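Local coordinates for protein telomerase reverse transcriptase (Candida tropicalis MYA-3404, PDB 6ZD1) that probably extends telomeres as the reverse transcriptase subunit of telomerase, copying a template within the enzyme's RNA component onto chromosome ends, at residues Q267-K270 and W271-I274; Y273-Y276 and Q277-L281; I426-N429 and K430-V434. One frame throughout, in Å; residues are numbered along the deposited sequence.

Contact 1: Q267-K270 and W271-I274; sequences QKEK and WDYI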
loop_
_atom_site.group_PDB
_atom_site.type_symbol
_atom_site.label_atom_id
_atom_site.label_comp_id
_atom_site.label_asym_id
_atom_site.label_seq_id
_atom_site.Cartn_x
_atom_site.Cartn_y
_atom_site.Cartn_z
ATOM N N GLN A 267 17.756 -19.585 3.373
ATOM C CA GLN A 267 16.838 -19.753 4.492
ATOM C C GLN A 267 17.461 -19.255 5.791
ATOM O O GLN A 267 16.780 -18.628 6.611
ATOM C CB GLN A 267 16.435 -21.220 4.613
ATOM C CG GLN A 267 15.478 -21.510 5.742
ATOM C CD GLN A 267 15.451 -22.979 6.099
ATOM O OE1 GLN A 267 16.408 -23.712 5.837
ATOM N NE2 GLN A 267 14.352 -23.422 6.698
ATOM N N LYS A 268 18.758 -19.513 5.986
ATOM C CA LYS A 268 19.443 -19.051 7.190
ATOM C C LYS A 268 19.452 -17.530 7.261
ATOM O O LYS A 268 19.125 -16.942 8.298
ATOM C CB LYS A 268 20.872 -19.602 7.224
ATOM C CG LYS A 268 21.559 -19.546 8.596
ATOM C CD LYS A 268 22.202 -18.194 8.890
ATOM C CE LYS A 268 22.763 -18.143 10.305
ATOM N NZ LYS A 268 23.264 -16.786 10.664
ATOM N N GLU A 269 19.831 -16.873 6.165
ATOM C CA GLU A 269 19.878 -15.418 6.172
ATOM C C GLU A 269 18.489 -14.800 6.162
ATOM O O GLU A 269 18.329 -13.664 6.621
ATOM C CB GLU A 269 20.692 -14.915 4.980
ATOM C CG GLU A 269 22.141 -15.365 5.013
ATOM C CD GLU A 269 22.985 -14.697 3.950
ATOM O OE1 GLU A 269 24.229 -14.782 4.041
ATOM O OE2 GLU A 269 22.405 -14.084 3.028
ATOM N N LYS A 270 17.483 -15.528 5.675
ATOM C CA LYS A 270 16.117 -15.024 5.749
ATOM C C LYS A 270 15.692 -14.821 7.196
ATOM O O LYS A 270 15.041 -13.822 7.527
ATOM C CB LYS A 270 15.164 -15.982 5.030
ATOM C CG LYS A 270 13.699 -15.581 5.095
ATOM C CD LYS A 270 13.479 -14.184 4.538
ATOM C CE LYS A 270 12.045 -13.718 4.742
ATOM N NZ LYS A 270 11.067 -14.569 4.010
ATOM N N TRP A 271 16.079 -15.743 8.083
ATOM C CA TRP A 271 15.769 -15.605 9.501
ATOM C C TRP A 271 16.686 -14.621 10.209
ATOM O O TRP A 271 16.302 -14.081 11.254
ATOM C CB TRP A 271 15.836 -16.968 10.194
ATOM C CG TRP A 271 14.631 -17.797 9.927
ATOM C CD1 TRP A 271 14.481 -18.735 8.948
ATOM C CD2 TRP A 271 13.387 -17.747 10.631
ATOM N NE1 TRP A 271 13.220 -19.281 9.006
ATOM C CE2 TRP A 271 12.528 -18.690 10.031
ATOM C CE3 TRP A 271 12.915 -16.999 11.716
ATOM C CZ2 TRP A 271 11.228 -18.907 10.481
ATOM C CZ3 TRP A 271 11.623 -17.214 12.161
ATOM C CH2 TRP A 271 10.794 -18.160 11.543
ATOM N N ASP A 272 17.884 -14.376 9.672
ATOM C CA ASP A 272 18.694 -13.275 10.179
ATOM C C ASP A 272 17.971 -11.946 10.003
ATOM O O ASP A 272 17.911 -11.137 10.935
ATOM C CB ASP A 272 20.049 -13.246 9.471
ATOM C CG ASP A 272 21.004 -14.297 9.994
ATOM O OD1 ASP A 272 20.933 -14.618 11.199
ATOM O OD2 ASP A 272 21.832 -14.795 9.202
ATOM N N TYR A 273 17.383 -11.719 8.824
ATOM C CA TYR A 273 16.634 -10.485 8.609
ATOM C C TYR A 273 15.403 -10.435 9.501
ATOM O O TYR A 273 15.114 -9.398 10.110
ATOM C CB TYR A 273 16.233 -10.356 7.137
ATOM C CG TYR A 273 15.578 -9.032 6.793
ATOM C CD1 TYR A 273 14.197 -8.877 6.857
ATOM C CD2 TYR A 273 16.341 -7.937 6.405
ATOM C CE1 TYR A 273 13.597 -7.668 6.545
ATOM C CE2 TYR A 273 15.750 -6.726 6.093
ATOM C CZ TYR A 273 14.379 -6.595 6.163
ATOM O OH TYR A 273 13.789 -5.390 5.852
ATOM N N ILE A 274 14.687 -11.557 9.611
ATOM C CA ILE A 274 13.509 -11.627 10.473
ATOM C C ILE A 274 13.870 -11.268 11.908
ATOM O O ILE A 274 13.135 -10.536 12.585
ATOM C CB ILE A 274 12.868 -13.025 10.384
ATOM C CG1 ILE A 274 12.263 -13.255 9.002
ATOM C CG2 ILE A 274 11.811 -13.207 11.460
ATOM C CD1 ILE A 274 11.658 -14.631 8.841
#
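K268 and D272 meet one helical turn apart through the ends of their side chains, which are set at a slant, and the lysine ammonium sits before both carboxylate oxygens. The nearer is D272 OD2, 2.9 Å from K268 NZ, which it meets through its syn lone pair; the bond from K268 NZ to D272 OD1 is weak at 3.2 Å. The lysine chain starts anti to its own backbone nitrogen and then bends at chi2 (-84°), a kink that carries the ammonium along the helix to its partner and brings K268 CD within 3.4 Å of D272 OD2. This is an i to i+4 salt bridge near the start of helix 263-298, in the reverse transcriptase region of the chain. On another flank, the W271 indole lies with its edge to the backbone: W271 CD1 approaches Q267 O at 3.3 Å, near the ring plane. I274 CD1 lies 3.9 Å above one face of the same ring, offset toward the rim. E269 and K270 direct their polar ends elsewhere, E269 OE2 to the amide of S253 and K270 NZ to the carboxylate of D378. In the backbone, I274 N donates to K270 O at 3.1 Å.

Contact 2: Y273-Y276 and Q277-L281; sequences YIFY and QKYTL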
loop_
_atom_site.group_PDB
_atom_site.type_symbol
_atom_site.label_atom_id
_atom_site.label_comp_id
_atom_site.label_asym_id
_atom_site.label_seq_id
_atom_site.Cartn_x
_atom_site.Cartn_y
_atom_site.Cartn_z
ATOM N N TYR A 273 17.383 -11.719 8.824
ATOM C CA TYR A 273 16.634 -10.485 8.609
ATOM C C TYR A 273 15.403 -10.435 9.501
ATOM O O TYR A 273 15.114 -9.398 10.110
ATOM C CB TYR A 273 16.233 -10.356 7.137
ATOM C CG TYR A 273 15.578 -9.032 6.793
ATOM C CD1 TYR A 273 14.197 -8.877 6.857
ATOM C CD2 TYR A 273 16.341 -7.937 6.405
ATOM C CE1 TYR A 273 13.597 -7.668 6.545
ATOM C CE2 TYR A 273 15.750 -6.726 6.093
ATOM C CZ TYR A 273 14.379 -6.595 6.163
ATOM O OH TYR A 273 13.789 -5.390 5.852
ATOM N N ILE A 274 14.687 -11.557 9.611
ATOM C CA ILE A 274 13.509 -11.627 10.473
ATOM C C ILE A 274 13.870 -11.268 11.908
ATOM O O ILE A 274 13.135 -10.536 12.585
ATOM C CB ILE A 274 12.868 -13.025 10.384
ATOM C CG1 ILE A 274 12.263 -13.255 9.002
ATOM C CG2 ILE A 274 11.811 -13.207 11.460
ATOM C CD1 ILE A 274 11.658 -14.631 8.841
ATOM N N PHE A 275 15.001 -11.777 12.401
ATOM C CA PHE A 275 15.431 -11.409 13.746
ATOM C C PHE A 275 15.946 -9.977 13.787
ATOM O O PHE A 275 15.749 -9.268 14.782
ATOM C CB PHE A 275 16.503 -12.377 14.246
ATOM C CG PHE A 275 15.981 -13.749 14.546
ATOM C CD1 PHE A 275 16.832 -14.838 14.553
ATOM C CD2 PHE A 275 14.639 -13.950 14.823
ATOM C CE1 PHE A 275 16.356 -16.100 14.829
ATOM C CE2 PHE A 275 14.155 -15.213 15.100
ATOM C CZ PHE A 275 15.015 -16.291 15.102
ATOM N N TYR A 276 16.610 -9.530 12.717
ATOM C CA TYR A 276 17.047 -8.139 12.654
ATOM C C TYR A 276 15.853 -7.193 12.608
ATOM O O TYR A 276 15.861 -6.140 13.258
ATOM C CB TYR A 276 17.953 -7.926 11.441
ATOM C CG TYR A 276 18.558 -6.541 11.348
ATOM C CD1 TYR A 276 18.123 -5.631 10.390
ATOM C CD2 TYR A 276 19.569 -6.145 12.216
ATOM C CE1 TYR A 276 18.681 -4.366 10.300
ATOM C CE2 TYR A 276 20.128 -4.882 12.135
ATOM C CZ TYR A 276 19.681 -3.997 11.177
ATOM O OH TYR A 276 20.240 -2.741 11.098
ATOM N N GLN A 277 14.810 -7.559 11.861
ATOM C CA GLN A 277 13.624 -6.714 11.795
ATOM C C GLN A 277 12.887 -6.699 13.127
ATOM O O GLN A 277 12.453 -5.637 13.590
ATOM C CB GLN A 277 12.703 -7.197 10.674
ATOM C CG GLN A 277 11.492 -6.315 10.413
ATOM C CD GLN A 277 10.630 -6.842 9.275
ATOM O OE1 GLN A 277 10.644 -8.037 8.970
ATOM N NE2 GLN A 277 9.881 -5.948 8.636
ATOM N N LYS A 278 12.775 -7.858 13.780
ATOM C CA LYS A 278 11.982 -7.940 15.003
ATOM C C LYS A 278 12.676 -7.252 16.170
ATOM O O LYS A 278 12.037 -6.506 16.924
ATOM C CB LYS A 278 11.694 -9.401 15.350
ATOM C CG LYS A 278 10.988 -9.582 16.690
ATOM C CD LYS A 278 10.811 -11.051 17.048
ATOM C CE LYS A 278 10.029 -11.790 15.975
ATOM N NZ LYS A 278 9.920 -13.246 16.260
ATOM N N TYR A 279 13.980 -7.485 16.337
ATOM C CA TYR A 279 14.693 -7.060 17.534
ATOM C C TYR A 279 15.513 -5.786 17.360
ATOM O O TYR A 279 15.876 -5.169 18.367
ATOM C CB TYR A 279 15.623 -8.180 18.022
ATOM C CG TYR A 279 14.912 -9.456 18.423
ATOM C CD1 TYR A 279 14.816 -10.526 17.545
ATOM C CD2 TYR A 279 14.345 -9.589 19.680
ATOM C CE1 TYR A 279 14.172 -11.695 17.909
ATOM C CE2 TYR A 279 13.698 -10.752 20.054
ATOM C CZ TYR A 279 13.614 -11.800 19.166
ATOM O OH TYR A 279 12.969 -12.958 19.539
ATOM N N THR A 280 15.840 -5.385 16.133
ATOM C CA THR A 280 16.647 -4.184 15.939
ATOM C C THR A 280 15.905 -3.079 15.201
ATOM O O THR A 280 15.820 -1.956 15.713
ATOM C CB THR A 280 17.950 -4.545 15.198
ATOM O OG1 THR A 280 18.622 -5.604 15.896
ATOM C CG2 THR A 280 18.877 -3.341 15.127
ATOM N N LEU A 281 15.327 -3.366 14.032
ATOM C CA LEU A 281 14.706 -2.310 13.235
ATOM C C LEU A 281 13.404 -1.831 13.862
ATOM O O LEU A 281 13.148 -0.623 13.937
ATOM C CB LEU A 281 14.453 -2.795 11.806
ATOM C CG LEU A 281 15.628 -2.739 10.832
ATOM C CD1 LEU A 281 15.169 -3.107 9.428
ATOM C CD2 LEU A 281 16.278 -1.365 10.849
#
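Y276 O is held by two backbone donors, T280 N and L281 N, and this double grip marks a pi-type turn at 277-281 within helix 263-298. The bond from L281 N is 2.9 Å and arrives nearly along the C=O axis, whereas T280 N, at 3.0 Å, stands above the carbonyl plane, 39° out of it and not on a lone pair. The i+5 bond is therefore the better aligned of the two, which is the geometric evidence for a widened turn. One turn earlier the ladder is regular in its i to i+4 spacing, with Q277 N donating to Y273 O.

The Y276 ring lies against both residues that grip its carbonyl. Its CG is anti to the backbone nitrogen (chi1 -175°), which turns the ring along the helix. Y276 CE1 then meets L281 CG at 3.5 Å, and across the ring Y276 CE2 meets T280 CG2 at 3.6 Å; both approaches are oblique to the ring. F229 stacks on this tyrosine, and V434 of helix 428-440 touches Y276, T280 and L281, so the widened turn faces a second helix.

Elsewhere round the helix, F275 and Y279 run side by side, pointing the same way. K278 CG lies over the centre of the Y279 ring, 3.9 Å above its plane, while K278 NZ continues to a salt bridge with E379. At the edge of that ring, Y279 CD1 comes within 3.2 Å of F275 O.

Contact 3: I426-N429 and K430-V434; sequences ISKN and KIIEV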
loop_
_atom_site.group_PDB
_atom_site.type_symbol
_atom_site.label_atom_id
_atom_site.label_comp_id
_atom_site.label_asym_id
_atom_site.label_seq_id
_atom_site.Cartn_x
_atom_site.Cartn_y
_atom_site.Cartn_z
ATOM N N ILE A 426 16.227 -1.391 23.966
ATOM C CA ILE A 426 17.257 -0.964 23.028
ATOM C C ILE A 426 17.872 0.333 23.537
ATOM O O ILE A 426 17.197 1.168 24.145
ATOM C CB ILE A 426 16.691 -0.801 21.599
ATOM C CG1 ILE A 426 17.828 -0.604 20.596
ATOM C CG2 ILE A 426 15.702 0.355 21.537
ATOM C CD1 ILE A 426 17.368 -0.531 19.168
ATOM N N SER A 427 19.165 0.499 23.280
ATOM C CA SER A 427 19.914 1.649 23.760
ATOM C C SER A 427 19.979 2.742 22.699
ATOM O O SER A 427 19.752 2.507 21.510
ATOM C CB SER A 427 21.331 1.242 24.168
ATOM O OG SER A 427 22.128 0.976 23.027
ATOM N N LYS A 428 20.311 3.951 23.153
ATOM C CA LYS A 428 20.461 5.068 22.228
ATOM C C LYS A 428 21.651 4.868 21.300
ATOM O O LYS A 428 21.609 5.297 20.140
ATOM C CB LYS A 428 20.599 6.370 23.011
ATOM C CG LYS A 428 20.888 7.589 22.163
ATOM C CD LYS A 428 20.982 8.822 23.033
ATOM C CE LYS A 428 21.596 9.985 22.282
ATOM N NZ LYS A 428 21.698 11.192 23.148
ATOM N N ASN A 429 22.705 4.201 21.775
ATOM C CA ASN A 429 23.861 3.942 20.922
ATOM C C ASN A 429 23.475 3.095 19.717
ATOM O O ASN A 429 23.835 3.417 18.580
ATOM C CB ASN A 429 24.970 3.259 21.718
ATOM C CG ASN A 429 26.136 2.836 20.836
ATOM O OD1 ASN A 429 26.484 3.527 19.876
ATOM N ND2 ASN A 429 26.734 1.693 21.148
ATOM N N LYS A 430 22.753 1.995 19.951
ATOM C CA LYS A 430 22.298 1.165 18.841
ATOM C C LYS A 430 21.403 1.959 17.896
ATOM O O LYS A 430 21.555 1.876 16.672
ATOM C CB LYS A 430 21.563 -0.067 19.369
ATOM C CG LYS A 430 21.259 -1.120 18.308
ATOM C CD LYS A 430 22.538 -1.785 17.807
ATOM C CE LYS A 430 22.248 -2.840 16.746
ATOM N NZ LYS A 430 21.478 -3.998 17.282
ATOM N N ILE A 431 20.483 2.755 18.451
ATOM C CA ILE A 431 19.565 3.539 17.626
ATOM C C ILE A 431 20.342 4.471 16.707
ATOM O O ILE A 431 20.081 4.541 15.500
ATOM C CB ILE A 431 18.574 4.318 18.512
ATOM C CG1 ILE A 431 17.603 3.362 19.199
ATOM C CG2 ILE A 431 17.817 5.345 17.691
ATOM C CD1 ILE A 431 16.835 4.004 20.321
ATOM N N ILE A 432 21.319 5.192 17.262
ATOM C CA ILE A 432 22.135 6.073 16.430
ATOM C C ILE A 432 22.922 5.257 15.412
ATOM O O ILE A 432 23.070 5.661 14.252
ATOM C CB ILE A 432 23.066 6.934 17.303
ATOM C CG1 ILE A 432 22.253 7.867 18.200
ATOM C CG2 ILE A 432 24.020 7.737 16.432
ATOM C CD1 ILE A 432 21.354 8.811 17.437
ATOM N N GLU A 433 23.423 4.090 15.819
ATOM C CA GLU A 433 24.234 3.288 14.910
ATOM C C GLU A 433 23.398 2.727 13.769
ATOM O O GLU A 433 23.818 2.770 12.606
ATOM C CB GLU A 433 24.918 2.158 15.678
ATOM C CG GLU A 433 25.999 1.444 14.887
ATOM C CD GLU A 433 26.681 0.353 15.688
ATOM O OE1 GLU A 433 26.052 -0.702 15.916
ATOM O OE2 GLU A 433 27.843 0.557 16.099
ATOM N N VAL A 434 22.204 2.213 14.077
ATOM C CA VAL A 434 21.356 1.633 13.041
ATOM C C VAL A 434 20.832 2.715 12.104
ATOM O O VAL A 434 20.756 2.515 10.885
ATOM C CB VAL A 434 20.213 0.825 13.682
ATOM C CG1 VAL A 434 19.266 0.286 12.619
ATOM C CG2 VAL A 434 20.783 -0.307 14.511
#
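A strand-to-helix junction with a serine N-cap joins strand 423-427 to helix 428-440, and S427 is its capping residue. S427 OG accepts from K430 N at 3.3 Å, and the N-H...O angle of 174° makes this bond almost straight. The chi1 of 73° sets the hydroxyl between the serine's own backbone nitrogen and carbonyl carbon, from where it reaches over the first turn and satisfies one of the amides that open a helix. The serine carbonyl begins the regular ladder: I431 N donates to S427 O at 3.2 Å, followed by I432 N to K428 O at 2.9 Å.

Just before the cap, I426 packs against the first turn from the strand. Its side chain crosses that of K430 at about a right angle, I426 CG1 lying 4.0 Å from K430 CB, and meets I431 more obliquely, with I426 CD1 3.9 Å from I431 CG1. I426 and I431 thus form an apolar patch at the junction. Around it, I426 bonds through its backbone to Y369 of the paired strand 368-372 and touches V284 of helix 263-298, so strand, new helix and long helix converge here. K428, its chain fully extended, donates from NZ to F360 O. The I431 side chain also lies against the capping residue's carbonyl, I431 CG1 standing 3.3 Å from S427 O.

How the contacts relate
Contacts 1 and 2 are consecutive on helix 263-298: their centres are 9 Å apart, and they share Y273 and I274, contact 2 beginning where contact 1 ends. Contact 3 follows much later in the chain, at the start of helix 428-440, with its centre 14 Å from that of contact 2 and 21 Å from that of contact 1. It touches only contact 2, the nearest approach being T280 CG2 to K430 NZ at 3.4 Å. Contact 1 is about 10 Å away from it at the nearest atoms. All three lie in the reverse transcriptase region. The widened turn of the long helix falls where it packs against the later helix.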